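Local coordinates for protein aminoglycoside N(3)-acetyltransferase (Streptomyces griseus, PDB 7LAP) that probably transfers an acetyl group to the 3-amino group of aminoglycoside antibiotics, as an N-acetyltransferase of the antibiotic NAT family that mediates resistance, at residues T72-V77 and L141-A146; H155-P160 and V218-R223. One frame throughout, in Å; residues are numbered along the deposited sequence.

Contact 1 of 2, residues T72-V77 and L141-A146; sequences TGTLLV and LAALGA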
loop_
_atom_site.group_PDB
_atom_site.type_symbol
_atom_site.label_atom_id
_atom_site.label_comp_id
_atom_site.label_asym_id
_atom_site.label_seq_id
_atom_site.Cartn_x
_atom_site.Cartn_y
_atom_site.Cartn_z
ATOM N N THR B 72 16.292 9.532 20.305
ATOM C CA THR B 72 15.550 9.277 21.537
ATOM C C THR B 72 14.048 9.506 21.384
ATOM O O THR B 72 13.296 9.216 22.319
ATOM C CB THR B 72 16.068 10.172 22.672
ATOM O OG1 THR B 72 15.779 11.533 22.346
ATOM C CG2 THR B 72 17.577 10.016 22.874
ATOM N N GLY B 73 13.591 10.021 20.239
ATOM C CA GLY B 73 12.175 10.232 20.012
ATOM C C GLY B 73 11.505 9.041 19.344
ATOM O O GLY B 73 12.131 8.043 19.001
ATOM N N THR B 74 10.196 9.175 19.133
ATOM C CA THR B 74 9.395 8.069 18.636
ATOM C C THR B 74 8.289 8.626 17.753
ATOM O O THR B 74 7.714 9.664 18.076
ATOM C CB THR B 74 8.777 7.266 19.788
ATOM O OG1 THR B 74 9.805 6.883 20.705
ATOM C CG2 THR B 74 8.089 5.978 19.271
ATOM N N LEU B 75 7.984 7.923 16.659
ATOM C CA LEU B 75 6.858 8.243 15.783
ATOM C C LEU B 75 5.778 7.189 15.959
ATOM O O LEU B 75 6.084 6.014 16.127
ATOM C CB LEU B 75 7.266 8.268 14.295
ATOM C CG LEU B 75 8.547 9.010 13.929
ATOM C CD1 LEU B 75 8.746 8.970 12.404
ATOM C CD2 LEU B 75 8.474 10.444 14.456
ATOM N N LEU B 76 4.522 7.584 15.888
ATOM C CA LEU B 76 3.375 6.707 16.000
ATOM C C LEU B 76 2.318 6.972 14.941
ATOM O O LEU B 76 2.100 8.096 14.590
ATOM C CB LEU B 76 2.668 6.968 17.306
ATOM C CG LEU B 76 2.801 6.107 18.526
ATOM C CD1 LEU B 76 3.978 6.678 19.267
ATOM C CD2 LEU B 76 1.577 6.191 19.395
ATOM N N VAL B 77 1.638 5.943 14.472
ATOM C CA VAL B 77 0.553 6.117 13.510
ATOM C C VAL B 77 -0.585 5.183 13.881
ATOM O O VAL B 77 -0.413 4.238 14.648
ATOM C CB VAL B 77 0.968 5.823 12.051
ATOM C CG1 VAL B 77 2.058 6.842 11.553
ATOM C CG2 VAL B 77 1.456 4.407 11.950
ATOM N N LEU B 141 -1.979 0.126 16.251
ATOM C CA LEU B 141 -1.140 1.254 15.905
ATOM C C LEU B 141 0.191 0.701 15.437
ATOM O O LEU B 141 0.450 -0.494 15.526
ATOM C CB LEU B 141 -0.931 2.182 17.107
ATOM C CG LEU B 141 -2.145 2.650 17.903
ATOM C CD1 LEU B 141 -1.715 3.774 18.821
ATOM C CD2 LEU B 141 -3.101 3.192 16.916
ATOM N N ALA B 142 1.064 1.592 14.985
ATOM C CA ALA B 142 2.441 1.192 14.796
ATOM C C ALA B 142 3.333 2.320 15.271
ATOM O O ALA B 142 2.918 3.479 15.294
ATOM C CB ALA B 142 2.720 0.850 13.341
ATOM N N ALA B 143 4.564 1.974 15.628
ATOM C CA ALA B 143 5.499 2.947 16.173
ATOM C C ALA B 143 6.917 2.631 15.713
ATOM O O ALA B 143 7.274 1.473 15.467
ATOM C CB ALA B 143 5.444 2.970 17.715
ATOM N N LEU B 144 7.747 3.673 15.691
ATOM C CA LEU B 144 9.129 3.582 15.234
ATOM C C LEU B 144 9.946 4.531 16.093
ATOM O O LEU B 144 9.656 5.734 16.124
ATOM C CB LEU B 144 9.256 3.960 13.735
ATOM C CG LEU B 144 10.666 3.881 13.146
ATOM C CD1 LEU B 144 11.192 2.418 13.125
ATOM C CD2 LEU B 144 10.721 4.498 11.729
ATOM N N GLY B 145 10.978 4.010 16.764
ATOM C CA GLY B 145 11.803 4.878 17.576
ATOM C C GLY B 145 11.989 4.331 18.988
ATOM O O GLY B 145 11.635 3.188 19.292
ATOM N N ALA B 146 12.515 5.188 19.869
ATOM C CA ALA B 146 13.087 4.723 21.131
ATOM C C ALA B 146 12.033 4.111 22.047
ATOM O O ALA B 146 12.316 3.160 22.771
ATOM C CB ALA B 146 13.787 5.893 21.821
#
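Leu75 and Leu144 face each other across two antiparallel strands and exchange a pair of backbone hydrogen bonds, Leu75 N to Leu144 O (2.8 Å) and Leu144 N to Leu75 O (2.9 Å). Val77 and Ala142 form the next hydrogen-bonded pair and likewise exchange two bonds, Val77 N to Ala142 O (2.9 Å) and Ala142 N to Val77 O (3.0 Å). A fifth bond lies beyond the end of the 141-145 strand, from Ala146 N to Gly73 O. CA-H...O contacts fill in between, the shortest from Ala143 CA to Leu75 O at 3.1 Å.

At the non-hydrogen-bonded pair of Thr74 and Gly145 the backbones come close, CA to CA 4.1 Å. Gly145 has backbone angles suited to glycine, and its CA lies close to Gly73 O and Thr74 CA. With OG1 set beside its own backbone N (chi1 -53°), Thr74 hydrogen-bonds Ser147 N just past the strand and turns its methyl CG2 toward Leu144 O.

Apolar contacts divide between the two faces. On one, Leu76 CG packs against Ala143 CB and the side chain crosses Leu141 obliquely, CD2 to CD1 4.1 Å, against Leu151 and Met152 of helix 148-152. The other face carries Leu75, Val77, Ala142 and Leu144; here Val77 CG2 meets Ala142 CB at 4.0 Å, and helices 58-69 and 120-126 pack on these residues.

Strand 74-78 also pairs in parallel with strand 41-46, through backbone bonds of Thr74 and Leu76 to Val42. The contact therefore joins an antiparallel strand to the parallel part of a mixed beta-sheet with helices on both faces, an alpha/beta layering in the core of this acetyltransferase.

Contact 2 of 2, residues H155-P160 and V218-R223; sequences HPWDDP and VWRTFR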
loop_
_atom_site.group_PDB
_atom_site.type_symbol
_atom_site.label_atom_id
_atom_site.label_comp_id
_atom_site.label_asym_id
_atom_site.label_seq_id
_atom_site.Cartn_x
_atom_site.Cartn_y
_atom_site.Cartn_z
ATOM N N HIS B 155 -1.267 -4.572 23.403
ATOM C CA HIS B 155 -2.474 -3.769 23.197
ATOM C C HIS B 155 -3.683 -4.455 23.841
ATOM O O HIS B 155 -3.977 -5.623 23.517
ATOM C CB HIS B 155 -2.719 -3.575 21.710
ATOM C CG HIS B 155 -3.600 -2.409 21.381
ATOM N ND1 HIS B 155 -3.350 -1.580 20.310
ATOM C CD2 HIS B 155 -4.734 -1.943 21.963
ATOM C CE1 HIS B 155 -4.297 -0.654 20.237
ATOM N NE2 HIS B 155 -5.148 -0.849 21.231
ATOM N N PRO B 156 -4.404 -3.782 24.746
ATOM C CA PRO B 156 -5.516 -4.437 25.452
ATOM C C PRO B 156 -6.599 -4.838 24.476
ATOM O O PRO B 156 -7.031 -4.032 23.644
ATOM C CB PRO B 156 -6.018 -3.356 26.414
ATOM C CG PRO B 156 -4.860 -2.437 26.579
ATOM C CD PRO B 156 -4.172 -2.419 25.249
ATOM N N TRP B 157 -7.061 -6.085 24.602
ATOM C CA TRP B 157 -8.041 -6.610 23.653
ATOM C C TRP B 157 -9.342 -5.814 23.707
ATOM O O TRP B 157 -9.816 -5.289 22.687
ATOM C CB TRP B 157 -8.325 -8.082 23.935
ATOM C CG TRP B 157 -7.179 -9.026 23.698
ATOM C CD1 TRP B 157 -6.740 -10.025 24.549
ATOM C CD2 TRP B 157 -6.388 -9.136 22.511
ATOM N NE1 TRP B 157 -5.692 -10.709 23.966
ATOM C CE2 TRP B 157 -5.453 -10.172 22.724
ATOM C CE3 TRP B 157 -6.345 -8.423 21.305
ATOM C CZ2 TRP B 157 -4.512 -10.530 21.764
ATOM C CZ3 TRP B 157 -5.409 -8.781 20.361
ATOM C CH2 TRP B 157 -4.509 -9.826 20.592
ATOM N N ASP B 158 -9.939 -5.734 24.889
ATOM C CA ASP B 158 -11.181 -5.013 25.129
ATOM C C ASP B 158 -10.874 -3.619 25.644
ATOM O O ASP B 158 -9.815 -3.379 26.223
ATOM C CB ASP B 158 -12.049 -5.754 26.147
ATOM C CG ASP B 158 -12.526 -7.088 25.620
ATOM O OD1 ASP B 158 -13.326 -7.070 24.671
ATOM O OD2 ASP B 158 -12.126 -8.142 26.159
ATOM N N ASP B 159 -11.829 -2.706 25.455
ATOM C CA ASP B 159 -11.571 -1.288 25.684
ATOM C C ASP B 159 -10.201 -0.899 25.115
ATOM O O ASP B 159 -9.348 -0.376 25.844
ATOM C CB ASP B 159 -11.663 -0.961 27.181
ATOM C CG ASP B 159 -12.041 0.510 27.445
ATOM O OD1 ASP B 159 -12.662 1.147 26.558
ATOM O OD2 ASP B 159 -11.718 1.031 28.541
ATOM N N PRO B 160 -9.935 -1.152 23.832
ATOM C CA PRO B 160 -8.597 -0.859 23.291
ATOM C C PRO B 160 -8.273 0.632 23.127
ATOM O O PRO B 160 -7.154 0.954 22.703
ATOM C CB PRO B 160 -8.618 -1.553 21.923
ATOM C CG PRO B 160 -10.073 -1.421 21.488
ATOM C CD PRO B 160 -10.887 -1.569 22.781
ATOM N N VAL B 218 -7.636 -18.339 16.177
ATOM C CA VAL B 218 -8.831 -18.439 16.994
ATOM C C VAL B 218 -9.623 -17.158 16.812
ATOM O O VAL B 218 -9.055 -16.076 16.625
ATOM C CB VAL B 218 -8.496 -18.656 18.491
ATOM C CG1 VAL B 218 -7.617 -19.883 18.686
ATOM C CG2 VAL B 218 -7.813 -17.434 19.036
ATOM N N TRP B 219 -10.944 -17.290 16.858
ATOM C CA TRP B 219 -11.814 -16.125 16.907
ATOM C C TRP B 219 -11.863 -15.589 18.331
ATOM O O TRP B 219 -11.678 -16.332 19.301
ATOM C CB TRP B 219 -13.220 -16.481 16.414
ATOM C CG TRP B 219 -13.244 -16.642 14.932
ATOM C CD1 TRP B 219 -12.840 -17.735 14.227
ATOM C CD2 TRP B 219 -13.598 -15.642 13.958
ATOM N NE1 TRP B 219 -12.946 -17.490 12.882
ATOM C CE2 TRP B 219 -13.413 -16.215 12.689
ATOM C CE3 TRP B 219 -14.075 -14.332 14.042
ATOM C CZ2 TRP B 219 -13.690 -15.518 11.497
ATOM C CZ3 TRP B 219 -14.342 -13.638 12.867
ATOM C CH2 TRP B 219 -14.150 -14.233 11.611
ATOM N N ARG B 220 -12.071 -14.278 18.449
ATOM C CA ARG B 220 -12.218 -13.629 19.742
ATOM C C ARG B 220 -13.314 -12.582 19.628
ATOM O O ARG B 220 -13.471 -11.953 18.581
ATOM C CB ARG B 220 -10.902 -12.969 20.217
ATOM C CG ARG B 220 -10.922 -12.577 21.677
ATOM C CD ARG B 220 -9.582 -12.096 22.219
ATOM N NE ARG B 220 -9.669 -11.808 23.658
ATOM C CZ ARG B 220 -10.427 -10.857 24.220
ATOM N NH1 ARG B 220 -11.160 -10.019 23.478
ATOM N NH2 ARG B 220 -10.429 -10.715 25.546
ATOM N N THR B 221 -14.069 -12.405 20.701
ATOM C CA THR B 221 -15.066 -11.346 20.794
ATOM C C THR B 221 -14.435 -10.135 21.468
ATOM O O THR B 221 -13.714 -10.276 22.461
ATOM C CB THR B 221 -16.289 -11.823 21.588
ATOM O OG1 THR B 221 -16.974 -12.832 20.841
ATOM C CG2 THR B 221 -17.239 -10.681 21.860
ATOM N N PHE B 222 -14.700 -8.955 20.921
ATOM C CA PHE B 222 -14.101 -7.710 21.371
ATOM C C PHE B 222 -15.185 -6.720 21.749
ATOM O O PHE B 222 -16.234 -6.650 21.096
ATOM C CB PHE B 222 -13.226 -7.075 20.276
ATOM C CG PHE B 222 -12.067 -7.922 19.883
ATOM C CD1 PHE B 222 -12.208 -8.889 18.894
ATOM C CD2 PHE B 222 -10.845 -7.795 20.542
ATOM C CE1 PHE B 222 -11.138 -9.694 18.532
ATOM C CE2 PHE B 222 -9.762 -8.594 20.183
ATOM C CZ PHE B 222 -9.907 -9.553 19.174
ATOM N N ARG B 223 -14.910 -5.936 22.783
ATOM C CA ARG B 223 -15.774 -4.836 23.176
ATOM C C ARG B 223 -14.978 -3.547 23.106
ATOM O O ARG B 223 -13.819 -3.514 23.523
ATOM C CB ARG B 223 -16.324 -5.039 24.588
ATOM C CG ARG B 223 -17.228 -3.910 25.036
ATOM C CD ARG B 223 -17.727 -4.158 26.424
ATOM N NE ARG B 223 -18.108 -2.928 27.117
ATOM C CZ ARG B 223 -19.349 -2.446 27.162
ATOM N NH1 ARG B 223 -20.347 -3.080 26.542
ATOM N NH2 ARG B 223 -19.594 -1.333 27.842
HETATM O O HOH W 1 -15.282 -9.087 24.485
#
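Asp158 reaches from the loop 155-160 to the beta-hairpin of strands 204-213 and 216-225, and its two carboxylate oxygens divide the work. OD1 accepts a hydrogen bond from Arg223 N at 2.7 Å, nearly in line with its C-O bond. OD2 forms a salt bridge with Arg220 NH2 (3.1 Å), which approaches on the syn side but 35° out of the carboxylate plane; a weak bond from Arg220 NH1 adds to it. Asp159 N returns a hydrogen bond to Arg223 O (2.9 Å), so Arg223 is held through both its backbone N and its backbone O.

Trp157 supplies the apolar half. Arg220 swings CG anti to its backbone N (chi1 -166°) and stays extended as far as NE, which lays the chain over one indole face: CD sits 4.2 Å from the centroid of the five-membered ring, a CH-pi contact, and the guanidinium plane is tilted 27° to the ring, with Trp157 CB over the centre of the guanidinium. Trp157 CE3 touches Phe222 CE2 at 3.6 Å, the two rings being oblique.

Further out, Arg135 makes a cation-pi contact with Trp157, and His136 NE2 hydrogen-bonds Trp157 O. The ring of Phe222 also meets those of His136 and Tyr207, the latter on the partner strand. Within the loop, His155 NE2 makes a hydrogen bond to Pro160 O (3.1 Å), on a carbonyl lone pair, while its ND1 bonds Ser134 OG. A water donates to Asp158 OD1 and, weakly, to Thr221 O, lying 2.8 Å from each of these two oxygens.

Overall arrangement
Contact 1 belongs to the buried mixed sheet, whereas contact 2 lies farther out, where a partly exposed loop meets a separate two-stranded hairpin. Their centres are 23 Å apart and they share no element; their nearest atoms are about 5 Å apart, without touching. Ser134 is a common neighbour: it bonds the backbone of Leu141 in contact 1 and the ring of His155 in contact 2. The chemistry follows the setting. Residues 72-77 and 141-146 rely on regular backbone pairing and aliphatic packing between helices, while 155-160 and 218-223 combine a carboxylate-guanidinium salt bridge, aromatic contacts, a bridging water and a single backbone-to-backbone bond. Helix 148-152 leads from the strand of contact 1 toward the loop of contact 2.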